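Local coordinates for uncharacterized Thioredoxin-like protein (PDB 3HA9) that is of unknown function but has a thioredoxin-like fold and may have oxidoreductase or antioxidant activity, at residues 133-138 / 144-149. Numbering follows the deposited sequence.
Sequences YIVIMD and LYAGTT
Ile-134 and Gly-147 exchange two backbone hydrogen bonds, Ile-134 N to Gly-147 O (3.0 Å) and Gly-147 N to Ile-134 O (2.9 Å), in an antiparallel ladder continued by Ile-136 N to Tyr-145 O (2.8 Å). A classic beta bulge follows: Ile-136 O accepts a hydrogen bond from Leu-144 N (2.8 Å) and a weak one from Tyr-145 N. CA-H...O contacts join Ala-146 CA to Ile-134 O and Val-135 CA to Tyr-145 O. On the face carrying Tyr-133, Val-135, Ala-146 and Thr-148, the first torsion of Tyr-133 (chi1 -173°) sets CG opposite its backbone N and lays the ring across Gly-147, whose O lies over one face near the rim. Thr-148 OG1, hydrogen-bonded to Ser-130, meets the ring edge at CD1 (3.3 Å), and the phenolic OH reaches Ala-146 CB (3.5 Å). A serine in place of Tyr-133 would probably uncover the Gly-147 backbone and leave the Ala-146 methyl without its ring neighbour. On the opposite face, Tyr-145 crosses Ile-134 at about a right angle, CD2 4.0 Å from its CG2, while Ile-136 CD1 rests on Tyr-145 CB. This C-terminal hairpin adds strand 143-148 as one edge strand of the sheet; strand 133-138 pairs with strand 39-45, and helix 152-161 packs on Ile-136, Leu-144 and Tyr-145.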
loop_
_atom_site.group_PDB
_atom_site.type_symbol
_atom_site.label_atom_id
_atom_site.label_comp_id
_atom_site.label_asym_id
_atom_site.label_seq_id
_atom_site.Cartn_x
_atom_site.Cartn_y
_atom_site.Cartn_z
ATOM N N TYR A 133 4.428 5.455 -3.761
ATOM C CA TYR A 133 5.058 4.178 -4.077
ATOM C C TYR A 133 3.991 3.114 -4.116
ATOM O O TYR A 133 3.114 3.084 -3.265
ATOM C CB TYR A 133 6.119 3.851 -3.000
ATOM C CG TYR A 133 6.974 2.621 -3.286
ATOM C CD1 TYR A 133 8.142 2.723 -4.049
ATOM C CD2 TYR A 133 6.625 1.369 -2.761
ATOM C CE1 TYR A 133 8.924 1.603 -4.299
ATOM C CE2 TYR A 133 7.402 0.225 -3.024
ATOM C CZ TYR A 133 8.551 0.364 -3.785
ATOM O OH TYR A 133 9.323 -0.737 -4.055
ATOM N N ILE A 134 4.085 2.232 -5.107
ATOM C CA ILE A 134 3.038 1.262 -5.405
ATOM C C ILE A 134 3.606 -0.151 -5.281
ATOM O O ILE A 134 4.690 -0.430 -5.801
ATOM C CB ILE A 134 2.514 1.501 -6.861
ATOM C CG1 ILE A 134 1.649 2.774 -6.931
ATOM C CG2 ILE A 134 1.779 0.267 -7.421
ATOM C CD1 ILE A 134 0.254 2.615 -6.331
ATOM N N VAL A 135 2.916 -1.017 -4.541
ATOM C CA VAL A 135 3.174 -2.472 -4.589
ATOM C C VAL A 135 1.912 -3.176 -5.091
ATOM O O VAL A 135 0.838 -3.033 -4.496
ATOM C CB VAL A 135 3.558 -3.034 -3.202
ATOM C CG1 VAL A 135 3.870 -4.548 -3.288
ATOM C CG2 VAL A 135 4.756 -2.287 -2.655
ATOM N N ILE A 136 2.036 -3.941 -6.174
ATOM C CA ILE A 136 0.898 -4.728 -6.675
ATOM C C ILE A 136 1.168 -6.206 -6.424
ATOM O O ILE A 136 2.232 -6.704 -6.800
ATOM C CB ILE A 136 0.648 -4.497 -8.174
ATOM C CG1 ILE A 136 0.458 -3.003 -8.441
ATOM C CG2 ILE A 136 -0.583 -5.304 -8.642
ATOM C CD1 ILE A 136 0.387 -2.639 -9.926
ATOM N N MET A 137 0.220 -6.873 -5.761
ATOM C CA MET A 137 0.337 -8.294 -5.415
ATOM C C MET A 137 -0.912 -9.057 -5.860
ATOM O O MET A 137 -1.991 -8.480 -5.957
ATOM C CB MET A 137 0.462 -8.466 -3.896
ATOM C CG MET A 137 1.866 -8.374 -3.328
ATOM S SD MET A 137 1.859 -8.250 -1.493
ATOM C CE MET A 137 0.212 -8.424 -1.186
ATOM N N ASP A 138 -0.758 -10.358 -6.103
ATOM C CA ASP A 138 -1.914 -11.244 -6.262
ATOM C C ASP A 138 -2.238 -11.924 -4.922
ATOM O O ASP A 138 -1.567 -11.674 -3.933
ATOM C CB ASP A 138 -1.698 -12.248 -7.401
ATOM C CG ASP A 138 -0.577 -13.249 -7.114
ATOM O OD1 ASP A 138 -0.188 -13.446 -5.942
ATOM O OD2 ASP A 138 -0.090 -13.847 -8.089
ATOM N N LEU A 144 3.758 -8.355 -8.389
ATOM C CA LEU A 144 3.645 -8.126 -9.823
ATOM C C LEU A 144 4.342 -6.837 -10.255
ATOM O O LEU A 144 4.708 -6.674 -11.426
ATOM C CB LEU A 144 2.171 -8.111 -10.217
ATOM C CG LEU A 144 1.438 -9.425 -10.519
ATOM C CD1 LEU A 144 2.097 -10.692 -9.949
ATOM C CD2 LEU A 144 -0.074 -9.337 -10.159
ATOM N N TYR A 145 4.499 -5.922 -9.303
ATOM C CA TYR A 145 5.225 -4.667 -9.489
ATOM C C TYR A 145 5.459 -4.020 -8.122
ATOM O O TYR A 145 4.582 -4.079 -7.250
ATOM C CB TYR A 145 4.421 -3.689 -10.369
ATOM C CG TYR A 145 5.064 -2.332 -10.483
ATOM C CD1 TYR A 145 6.028 -2.076 -11.457
ATOM C CD2 TYR A 145 4.723 -1.301 -9.596
ATOM C CE1 TYR A 145 6.630 -0.822 -11.555
ATOM C CE2 TYR A 145 5.319 -0.065 -9.684
ATOM C CZ TYR A 145 6.273 0.173 -10.659
ATOM O OH TYR A 145 6.857 1.420 -10.729
ATOM N N ALA A 146 6.625 -3.412 -7.934
ATOM C CA ALA A 146 6.809 -2.463 -6.828
ATOM C C ALA A 146 7.731 -1.357 -7.298
ATOM O O ALA A 146 8.820 -1.623 -7.805
ATOM C CB ALA A 146 7.374 -3.142 -5.608
ATOM N N GLY A 147 7.297 -0.114 -7.141
ATOM C CA GLY A 147 8.119 0.996 -7.577
ATOM C C GLY A 147 7.498 2.347 -7.331
ATOM O O GLY A 147 6.300 2.460 -7.053
ATOM N N THR A 148 8.325 3.380 -7.441
ATOM C CA THR A 148 7.857 4.753 -7.278
ATOM C C THR A 148 7.171 5.244 -8.553
ATOM O O THR A 148 7.636 4.978 -9.667
ATOM C CB THR A 148 9.012 5.703 -6.889
ATOM O OG1 THR A 148 9.525 5.322 -5.609
ATOM C CG2 THR A 148 8.519 7.123 -6.782
ATOM N N THR A 149 6.045 5.929 -8.360
ATOM C CA THR A 149 5.301 6.605 -9.431
ATOM C C THR A 149 5.287 5.841 -10.768
ATOM O O THR A 149 5.830 6.335 -11.768
ATOM C CB THR A 149 5.803 8.071 -9.644
ATOM O OG1 THR A 149 7.196 8.065 -10.003
ATOM C CG2 THR A 149 5.597 8.911 -8.376
#